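Local coordinates for protein D-glycerate 2-kinase (Thermotoga maritima, PDB 2B8N) that catalyses the ATP-dependent, magnesium-requiring phosphorylation of D-glycerate to 2-phosphoglycerate in the degradation of serine, at residues E151-Q154 / K155-A159; F35-R38 / A39-T43; N397-S400 / Y401-L404; I24-V27 / K28-E32. All blocks are in the same frame, centred on the assembly; numbering follows the deposited sequence.

Contact 1 (E151-Q154 / K155-A159); sequences EEIQ and KLTSA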
loop_
_atom_site.group_PDB
_atom_site.type_symbol
_atom_site.label_atom_id
_atom_site.label_comp_id
_atom_site.label_asym_id
_atom_site.label_seq_id
_atom_site.Cartn_x
_atom_site.Cartn_y
_atom_site.Cartn_z
ATOM N N GLU A 151 -1.502 25.864 -2.624
ATOM C CA GLU A 151 -2.958 25.990 -2.573
ATOM C C GLU A 151 -3.544 25.671 -3.914
ATOM O O GLU A 151 -4.587 25.027 -3.988
ATOM C CB GLU A 151 -3.398 27.406 -2.172
ATOM C CG GLU A 151 -3.268 27.708 -0.696
ATOM C CD GLU A 151 -1.895 27.333 -0.134
ATOM O OE1 GLU A 151 -0.872 27.735 -0.746
ATOM O OE2 GLU A 151 -1.844 26.626 0.910
ATOM N N GLU A 152 -2.889 26.171 -4.965
ATOM C CA GLU A 152 -3.322 25.957 -6.348
ATOM C C GLU A 152 -3.286 24.465 -6.664
ATOM O O GLU A 152 -4.194 23.914 -7.322
ATOM C CB GLU A 152 -2.411 26.708 -7.333
ATOM C CG GLU A 152 -2.750 28.159 -7.525
ATOM C CD GLU A 152 -1.697 28.917 -8.325
ATOM O OE1 GLU A 152 -0.548 28.987 -7.842
ATOM O OE2 GLU A 152 -2.021 29.464 -9.413
ATOM N N ILE A 153 -2.223 23.813 -6.205
ATOM C CA ILE A 153 -2.104 22.373 -6.367
ATOM C C ILE A 153 -3.233 21.658 -5.592
ATOM O O ILE A 153 -3.997 20.910 -6.199
ATOM C CB ILE A 153 -0.667 21.903 -6.055
ATOM C CG1 ILE A 153 0.219 22.203 -7.263
ATOM C CG2 ILE A 153 -0.618 20.427 -5.759
ATOM C CD1 ILE A 153 1.682 22.274 -6.926
ATOM N N GLN A 154 -3.369 21.918 -4.291
ATOM C CA GLN A 154 -4.497 21.381 -3.507
ATOM C C GLN A 154 -5.821 21.552 -4.299
ATOM O O GLN A 154 -6.537 20.584 -4.565
ATOM C CB GLN A 154 -4.581 22.077 -2.122
ATOM C CG GLN A 154 -3.469 21.671 -1.086
ATOM C CD GLN A 154 -3.310 22.648 0.138
ATOM O OE1 GLN A 154 -2.192 23.069 0.472
ATOM N NE2 GLN A 154 -4.431 22.997 0.791
ATOM N N LYS A 155 -6.117 22.786 -4.710
ATOM C CA LYS A 155 -7.399 23.108 -5.359
ATOM C C LYS A 155 -7.591 22.437 -6.723
ATOM O O LYS A 155 -8.701 22.021 -7.050
ATOM C CB LYS A 155 -7.568 24.623 -5.555
ATOM C CG LYS A 155 -7.860 25.454 -4.301
ATOM C CD LYS A 155 -8.760 26.638 -4.682
ATOM C CE LYS A 155 -8.915 27.690 -3.577
ATOM N NZ LYS A 155 -9.724 28.891 -4.043
ATOM N N LEU A 156 -6.530 22.362 -7.515
ATOM C CA LEU A 156 -6.601 21.764 -8.854
ATOM C C LEU A 156 -6.895 20.269 -8.840
ATOM O O LEU A 156 -7.625 19.782 -9.708
ATOM C CB LEU A 156 -5.272 21.929 -9.606
ATOM C CG LEU A 156 -5.092 23.181 -10.438
ATOM C CD1 LEU A 156 -3.653 23.283 -10.971
ATOM C CD2 LEU A 156 -6.121 23.213 -11.578
ATOM N N THR A 157 -6.248 19.558 -7.902
ATOM C CA THR A 157 -6.456 18.126 -7.634
ATOM C C THR A 157 -7.914 17.838 -7.289
ATOM O O THR A 157 -8.569 16.985 -7.898
ATOM C CB THR A 157 -5.598 17.671 -6.409
ATOM O OG1 THR A 157 -4.210 17.960 -6.633
ATOM C CG2 THR A 157 -5.734 16.199 -6.151
ATOM N N SER A 158 -8.416 18.578 -6.309
ATOM C CA SER A 158 -9.754 18.379 -5.808
ATOM C C SER A 158 -10.778 18.655 -6.918
ATOM O O SER A 158 -11.753 17.914 -7.092
ATOM C CB SER A 158 -9.975 19.287 -4.599
ATOM O OG SER A 158 -11.190 18.979 -3.939
ATOM N N ALA A 159 -10.529 19.702 -7.692
ATOM C CA ALA A 159 -11.359 20.016 -8.842
ATOM C C ALA A 159 -11.379 18.858 -9.811
ATOM O O ALA A 159 -12.426 18.532 -10.374
ATOM C CB ALA A 159 -10.816 21.251 -9.554
#

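Contact 2 (F35-R38 / A39-T43); sequences FPDR and AVKET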
loop_
_atom_site.group_PDB
_atom_site.type_symbol
_atom_site.label_atom_id
_atom_site.label_comp_id
_atom_site.label_asym_id
_atom_site.label_seq_id
_atom_site.Cartn_x
_atom_site.Cartn_y
_atom_site.Cartn_z
ATOM N N PHE A 35 7.431 -6.474 6.721
ATOM C CA PHE A 35 7.721 -5.433 7.691
ATOM C C PHE A 35 8.920 -4.710 7.153
ATOM O O PHE A 35 9.793 -5.325 6.560
ATOM C CB PHE A 35 8.075 -5.992 9.056
ATOM C CG PHE A 35 6.893 -6.276 9.933
ATOM C CD1 PHE A 35 5.610 -6.469 9.403
ATOM C CD2 PHE A 35 7.070 -6.410 11.302
ATOM C CE1 PHE A 35 4.519 -6.754 10.258
ATOM C CE2 PHE A 35 5.998 -6.712 12.151
ATOM C CZ PHE A 35 4.722 -6.866 11.642
ATOM N N PRO A 36 8.995 -3.404 7.384
ATOM C CA PRO A 36 10.138 -2.656 6.832
ATOM C C PRO A 36 11.527 -3.245 7.180
ATOM O O PRO A 36 12.368 -3.362 6.285
ATOM C CB PRO A 36 9.966 -1.246 7.433
ATOM C CG PRO A 36 8.499 -1.163 7.842
ATOM C CD PRO A 36 8.077 -2.555 8.172
ATOM N N ASP A 37 11.744 -3.613 8.448
ATOM C CA ASP A 37 13.053 -4.084 8.914
ATOM C C ASP A 37 13.511 -5.304 8.104
ATOM O O ASP A 37 14.604 -5.321 7.534
ATOM C CB ASP A 37 13.027 -4.428 10.421
ATOM C CG ASP A 37 14.443 -4.622 11.017
ATOM O OD1 ASP A 37 15.176 -3.611 11.209
ATOM O OD2 ASP A 37 14.815 -5.783 11.307
ATOM N N ARG A 38 12.663 -6.314 8.046
ATOM C CA ARG A 38 13.008 -7.522 7.370
ATOM C C ARG A 38 13.109 -7.294 5.839
ATOM O O ARG A 38 13.974 -7.888 5.179
ATOM C CB ARG A 38 11.997 -8.617 7.750
ATOM C CG ARG A 38 12.082 -9.879 6.897
ATOM C CD ARG A 38 11.610 -11.129 7.611
ATOM N NE ARG A 38 11.226 -12.139 6.630
ATOM C CZ ARG A 38 10.411 -13.157 6.876
ATOM N NH1 ARG A 38 9.888 -13.331 8.082
ATOM N NH2 ARG A 38 10.111 -14.012 5.916
ATOM N N ALA A 39 12.252 -6.445 5.269
ATOM C CA ALA A 39 12.248 -6.259 3.797
ATOM C C ALA A 39 13.548 -5.654 3.296
ATOM O O ALA A 39 14.083 -6.053 2.240
ATOM C CB ALA A 39 11.067 -5.386 3.359
ATOM N N VAL A 40 14.025 -4.682 4.064
ATOM C CA VAL A 40 15.272 -3.991 3.778
ATOM C C VAL A 40 16.462 -4.938 3.952
ATOM O O VAL A 40 17.271 -5.115 3.043
ATOM C CB VAL A 40 15.430 -2.753 4.700
ATOM C CG1 VAL A 40 16.833 -2.165 4.612
ATOM C CG2 VAL A 40 14.402 -1.699 4.321
ATOM N N LYS A 41 16.559 -5.543 5.124
ATOM C CA LYS A 41 17.709 -6.399 5.452
ATOM C C LYS A 41 17.863 -7.603 4.504
ATOM O O LYS A 41 18.983 -8.049 4.247
ATOM C CB LYS A 41 17.630 -6.872 6.919
ATOM C CG LYS A 41 18.144 -5.852 7.944
ATOM C CD LYS A 41 17.621 -6.148 9.344
ATOM C CE LYS A 41 18.241 -5.226 10.423
ATOM N NZ LYS A 41 17.739 -5.534 11.812
ATOM N N GLU A 42 16.751 -8.113 3.977
ATOM C CA GLU A 42 16.797 -9.215 3.004
ATOM C C GLU A 42 17.172 -8.776 1.583
ATOM O O GLU A 42 17.443 -9.631 0.752
ATOM C CB GLU A 42 15.471 -9.977 2.986
ATOM C CG GLU A 42 15.239 -10.741 4.268
ATOM C CD GLU A 42 13.995 -11.607 4.250
ATOM O OE1 GLU A 42 13.199 -11.517 3.281
ATOM O OE2 GLU A 42 13.818 -12.379 5.221
ATOM N N THR A 43 17.200 -7.463 1.323
ATOM C CA THR A 43 17.572 -6.913 0.012
ATOM C C THR A 43 18.872 -6.080 -0.009
ATOM O O THR A 43 19.787 -6.352 -0.809
ATOM C CB THR A 43 16.460 -6.001 -0.508
ATOM O OG1 THR A 43 15.223 -6.722 -0.559
ATOM C CG2 THR A 43 16.811 -5.475 -1.897
#

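Contact 3 (N397-S400 / Y401-L404); sequences NNDS and YNAL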
loop_
_atom_site.group_PDB
_atom_site.type_symbol
_atom_site.label_atom_id
_atom_site.label_comp_id
_atom_site.label_asym_id
_atom_site.label_seq_id
_atom_site.Cartn_x
_atom_site.Cartn_y
_atom_site.Cartn_z
ATOM N N ASN A 397 -26.311 -3.125 5.296
ATOM C CA ASN A 397 -26.135 -1.834 5.937
ATOM C C ASN A 397 -24.661 -1.418 6.073
ATOM O O ASN A 397 -24.366 -0.390 6.690
ATOM C CB ASN A 397 -26.824 -1.880 7.301
ATOM C CG ASN A 397 -27.204 -0.520 7.810
ATOM O OD1 ASN A 397 -27.891 0.249 7.131
ATOM N ND2 ASN A 397 -26.782 -0.217 9.032
ATOM N N ASN A 398 -23.751 -2.200 5.489
ATOM C CA ASN A 398 -22.305 -1.939 5.572
ATOM C C ASN A 398 -21.804 -1.855 7.040
ATOM O O ASN A 398 -21.013 -0.983 7.420
ATOM C CB ASN A 398 -21.925 -0.685 4.756
ATOM C CG ASN A 398 -22.157 -0.856 3.259
ATOM O OD1 ASN A 398 -22.992 -0.173 2.667
ATOM N ND2 ASN A 398 -21.415 -1.759 2.645
ATOM N N ASP A 399 -22.279 -2.802 7.841
ATOM C CA ASP A 399 -21.985 -2.886 9.271
ATOM C C ASP A 399 -21.325 -4.236 9.582
ATOM O O ASP A 399 -21.667 -4.907 10.552
ATOM C CB ASP A 399 -23.302 -2.728 10.048
ATOM C CG ASP A 399 -23.106 -2.305 11.498
ATOM O OD1 ASP A 399 -22.146 -1.567 11.818
ATOM O OD2 ASP A 399 -23.948 -2.709 12.322
ATOM N N SER A 400 -20.389 -4.637 8.732
ATOM C CA SER A 400 -19.629 -5.887 8.904
ATOM C C SER A 400 -18.890 -5.970 10.261
ATOM O O SER A 400 -18.942 -6.982 10.930
ATOM C CB SER A 400 -18.646 -6.058 7.712
ATOM O OG SER A 400 -18.140 -4.795 7.224
ATOM N N TYR A 401 -18.241 -4.892 10.680
ATOM C CA TYR A 401 -17.502 -4.891 11.961
ATOM C C TYR A 401 -18.316 -5.486 13.087
ATOM O O TYR A 401 -17.844 -6.389 13.786
ATOM C CB TYR A 401 -17.070 -3.473 12.362
ATOM C CG TYR A 401 -16.254 -3.386 13.630
ATOM C CD1 TYR A 401 -16.865 -3.352 14.876
ATOM C CD2 TYR A 401 -14.873 -3.306 13.589
ATOM C CE1 TYR A 401 -16.116 -3.253 16.056
ATOM C CE2 TYR A 401 -14.117 -3.211 14.760
ATOM C CZ TYR A 401 -14.747 -3.187 15.990
ATOM O OH TYR A 401 -14.016 -3.090 17.147
ATOM N N ASN A 402 -19.529 -4.953 13.261
ATOM C CA ASN A 402 -20.427 -5.328 14.370
ATOM C C ASN A 402 -20.912 -6.767 14.284
ATOM O O ASN A 402 -21.032 -7.427 15.299
ATOM C CB ASN A 402 -21.647 -4.389 14.446
ATOM C CG ASN A 402 -21.320 -3.037 15.074
ATOM O OD1 ASN A 402 -20.322 -2.881 15.754
ATOM N ND2 ASN A 402 -22.179 -2.064 14.853
ATOM N N ALA A 403 -21.182 -7.248 13.077
ATOM C CA ALA A 403 -21.593 -8.630 12.884
ATOM C C ALA A 403 -20.494 -9.586 13.314
ATOM O O ALA A 403 -20.775 -10.603 13.957
ATOM C CB ALA A 403 -21.948 -8.873 11.440
ATOM N N LEU A 404 -19.250 -9.249 12.971
ATOM C CA LEU A 404 -18.088 -10.067 13.319
ATOM C C LEU A 404 -17.732 -9.989 14.816
ATOM O O LEU A 404 -17.376 -11.007 15.404
ATOM C CB LEU A 404 -16.886 -9.695 12.439
ATOM C CG LEU A 404 -17.042 -9.813 10.907
ATOM C CD1 LEU A 404 -15.905 -9.101 10.197
ATOM C CD2 LEU A 404 -17.109 -11.278 10.432
#

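Contact 4 (I24-V27 / K28-E32); sequences IEIV and KKSIE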
loop_
_atom_site.group_PDB
_atom_site.type_symbol
_atom_site.label_atom_id
_atom_site.label_comp_id
_atom_site.label_asym_id
_atom_site.label_seq_id
_atom_site.Cartn_x
_atom_site.Cartn_y
_atom_site.Cartn_z
ATOM N N ILE A 24 -4.729 -17.836 11.544
ATOM C CA ILE A 24 -4.329 -16.536 12.095
ATOM C C ILE A 24 -2.793 -16.444 12.135
ATOM O O ILE A 24 -2.214 -15.427 11.754
ATOM C CB ILE A 24 -4.953 -16.283 13.527
ATOM C CG1 ILE A 24 -6.431 -15.891 13.409
ATOM C CG2 ILE A 24 -4.214 -15.185 14.297
ATOM C CD1 ILE A 24 -7.226 -16.097 14.685
ATOM N N GLU A 25 -2.132 -17.505 12.600
ATOM C CA GLU A 25 -0.673 -17.494 12.646
ATOM C C GLU A 25 -0.112 -17.323 11.233
ATOM O O GLU A 25 0.745 -16.491 11.029
ATOM C CB GLU A 25 -0.080 -18.736 13.323
ATOM C CG GLU A 25 1.208 -18.401 14.042
ATOM C CD GLU A 25 2.198 -19.529 14.064
ATOM O OE1 GLU A 25 1.777 -20.698 13.915
ATOM O OE2 GLU A 25 3.404 -19.228 14.230
ATOM N N ILE A 26 -0.621 -18.076 10.260
ATOM C CA ILE A 26 -0.126 -17.960 8.868
ATOM C C ILE A 26 -0.264 -16.535 8.311
ATOM O O ILE A 26 0.674 -16.011 7.669
ATOM C CB ILE A 26 -0.843 -18.932 7.901
ATOM C CG1 ILE A 26 -0.470 -20.376 8.227
ATOM C CG2 ILE A 26 -0.474 -18.614 6.462
ATOM C CD1 ILE A 26 -1.481 -21.356 7.745
ATOM N N VAL A 27 -1.435 -15.928 8.554
ATOM C CA VAL A 27 -1.678 -14.535 8.202
ATOM C C VAL A 27 -0.724 -13.618 8.948
ATOM O O VAL A 27 -0.090 -12.802 8.306
ATOM C CB VAL A 27 -3.150 -14.140 8.419
ATOM C CG1 VAL A 27 -3.344 -12.649 8.257
ATOM C CG2 VAL A 27 -4.056 -14.918 7.432
ATOM N N LYS A 28 -0.567 -13.779 10.267
ATOM C CA LYS A 28 0.351 -12.904 11.040
ATOM C C LYS A 28 1.812 -13.009 10.565
ATOM O O LYS A 28 2.455 -12.001 10.288
ATOM C CB LYS A 28 0.272 -13.168 12.558
ATOM C CG LYS A 28 -0.832 -12.374 13.296
ATOM C CD LYS A 28 -0.746 -12.558 14.844
ATOM C CE LYS A 28 -1.849 -11.807 15.638
ATOM N NZ LYS A 28 -3.269 -12.009 15.145
ATOM N N LYS A 29 2.322 -14.230 10.457
ATOM C CA LYS A 29 3.678 -14.465 9.987
ATOM C C LYS A 29 3.881 -14.091 8.513
ATOM O O LYS A 29 4.985 -13.706 8.136
ATOM C CB LYS A 29 4.057 -15.937 10.192
ATOM C CG LYS A 29 4.222 -16.347 11.633
ATOM C CD LYS A 29 5.611 -15.985 12.154
ATOM C CE LYS A 29 5.711 -16.125 13.683
ATOM N NZ LYS A 29 7.067 -15.756 14.219
ATOM N N SER A 30 2.842 -14.205 7.678
ATOM C CA SER A 30 2.991 -13.847 6.271
ATOM C C SER A 30 3.256 -12.356 6.109
ATOM O O SER A 30 4.100 -11.967 5.295
ATOM C CB SER A 30 1.766 -14.250 5.472
ATOM O OG SER A 30 1.615 -15.656 5.506
ATOM N N ILE A 31 2.549 -11.536 6.894
ATOM C CA ILE A 31 2.690 -10.063 6.863
ATOM C C ILE A 31 4.060 -9.561 7.341
ATOM O O ILE A 31 4.592 -8.579 6.793
ATOM C CB ILE A 31 1.601 -9.378 7.714
ATOM C CG1 ILE A 31 0.243 -9.517 7.057
ATOM C CG2 ILE A 31 1.875 -7.885 7.893
ATOM C CD1 ILE A 31 -0.881 -9.063 7.968
ATOM N N GLU A 32 4.605 -10.219 8.370
ATOM C CA GLU A 32 5.980 -9.983 8.851
ATOM C C GLU A 32 7.033 -9.988 7.754
ATOM O O GLU A 32 8.061 -9.342 7.887
ATOM C CB GLU A 32 6.381 -11.063 9.859
ATOM C CG GLU A 32 5.731 -10.912 11.205
ATOM C CD GLU A 32 6.172 -11.960 12.206
ATOM O OE1 GLU A 32 7.137 -12.721 11.935
ATOM O OE2 GLU A 32 5.543 -12.016 13.285
#

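Contact 1 (E151-Q154 / K155-A159)
A first torsion of -57° sets OG1 of Thr157 beside its own backbone N and opposite its carbonyl carbon, and this brings the hydroxyl back onto the peptide oxygen of Ile153, one turn earlier. The hydroxyl donates to that oxygen, with OG1 3.0 Å from Ile153 O, but it arrives from above the carbonyl plane, 44° out of it. The amide of Thr157 takes the same acceptor at 3.1 Å (Thr157 N to Ile153 O), almost in line with the C=O bond and with a nearly straight N-H. This is the familiar way in which a helical threonine satisfies its hydroxyl, by bonding to the carbonyl oxygen four residues back, here in helix 150-162 of the domain built on the parallel sheet. Neighbouring i to i+4 bonds run from Lys155 N to Glu151 O and from Leu156 N to Glu152 O, both 2.8 Å. Over the first of these oxygens lies the root of the lysine side chain, with Lys155 CG 3.3 Å from Glu151 O; the chain then bends at its second torsion and leads away. Leu156, on the buried side, rests on Leu177 and Ile234, while the carboxylate of Glu152 is bonded to Ser237 OG and Ser149 N.

Contact 2 (F35-R38 / A39-T43)
Lys41 reaches back to Asp37 and Glu42 to Arg38, two i to i+4 salt bridges along the short alpha-helix that begins at Pro36. In the first, Lys41 NZ lies 3.0 Å from Asp37 OD2 on the syn lone pair of that oxygen, and a weaker bond to the other oxygen, OD1, makes the ammonium straddle the carboxylate. CG of Lys41 lies beside its own backbone N (chi1 -82°) and the chain runs extended from there, which carries CD past Asp37 OD2 at 3.4 Å. The second bridge is looser: Arg38 NE meets Glu42 OE2 at 3.0 Å, but the N-H is bent and the bond is weak. Guanidinium and carboxylate planes are turned 47° apart. With CG opposite the backbone N (chi1 169°), the arginine chain runs out extended to NE, and Glu42 OE2 lies alongside its CG at 3.5 Å.

Further out, each cation has a second acid: Glu70 for Lys41, and Glu269 for Arg38 through NH2. The buried side of the helix is apolar, with Pro36 on Met64 of helix 61-72, and Ala39 and Val40 on Ile260 of strand 255-261. At the C-terminal side, the hydroxyl of Thr43 donates to the backbone of the preceding turn, its OG1 3.1 Å from Ala39 O.

Contact 3 (N397-S400 / Y401-L404)
The carboxylate of Asp399 and the amide of Asn402 stand almost perpendicular, their planes 87° apart, at the junction where a Schellman motif closes helix 391-396 and helix 400-406 begins. Asn402 ND2 approaches Asp399 OD2 from the syn side of that oxygen, 17° out of the carboxylate plane, and donates a hydrogen bond of 3.2 Å. Although Asp399 OD1 is about equally near, the N-H is poorly directed at it; OD1 instead accepts from the backbone N of Ile334. The third flat group, the ring of Tyr401, has Asn402 OD1 at its edge and in its plane.

Asp399 occupies the N-cap position, yet its side chain makes no capping bond. With CG opposite the backbone N (chi1 -159°), its carboxylate meets the side chain of Asn402. Just before it, Asn398, with positive phi, is the C-prime residue of the Schellman motif. One helix thus ends and the next begins within a few residues, and the new helix packs on helix 337-348, where Ser400 and Leu404 touch Gln339.

Tyr401 swings out of the turn, and its OH is hydrogen-bonded to Asp370. The first helical turn itself is held weakly by Ala403 N to Asp399 O, at 3.5 Å, and more firmly by Leu404 N, 3.1 Å from Ser400 O and nearly in line with its C=O bond.

Contact 4 (I24-V27 / K28-E32)
Lys28 lies along Ile24 one turn earlier, both side chains pointing the same way. Its CB sits 3.5 Å from Ile24 O, the oxygen that also accepts the lysine amide at 2.8 Å (Lys28 N to Ile24 O). CG stays near this oxygen, at 3.7 Å, and the chain then runs extended until it bends at the last torsion (chi4 49°). That final turn folds the tip back, leaving NZ beside the methyl Ile24 CG2, 3.4 Å away, a contact of packing rather than of charge.

A similar pairing joins Glu25 and Lys29. Towards Lys29 the carboxylate meets methylene carbon, with Glu25 OE2 3.9 Å from Lys29 CE, while Lys29 NZ stays 5.0 Å from Glu25 OE2; a weak, long ion pair links Glu25 to Lys277 instead. On the buried side, the amide of Ser30 donates to the peptide oxygen of Ile26. Val27 CG1 and Ile31 CD1 come within 4.4 Å of each other.

Beyond the helix, Val27 rests on Cys358, Ala360 and Ile425, whereas Ile26 and Ser30 touch Ala270 of helix 263-276. The arrangement is that of an amphipathic alpha-helix, 17-32, laid with its apolar side on strands 355-361 and 422-428 of the mixed sheet.

Overall arrangement
All four contacts are local, within helices or at their ends, and they sample both halves of a two-sheet protein. Along the chain the order is contact 4, contact 2, contact 1, contact 3. Contacts 4 and 2 lie on consecutive helices, 17-32 and 36-41, with centres 16 Å apart, and they touch where Arg38 CD meets Glu32 O. This pair bridges the two halves: contact 4 packs on the mixed sheet, contact 2 on strand 255-261 at the edge of the parallel one. Contact 1 lies about 40 Å from contact 4, centre to centre, across the chain's centre. Contact 3 returns to the mixed-sheet half, 24 Å from contact 4. Because helix 17-32 packs on strands 355-361 and 422-428, the N-terminal helix belongs structurally with the C-terminal part.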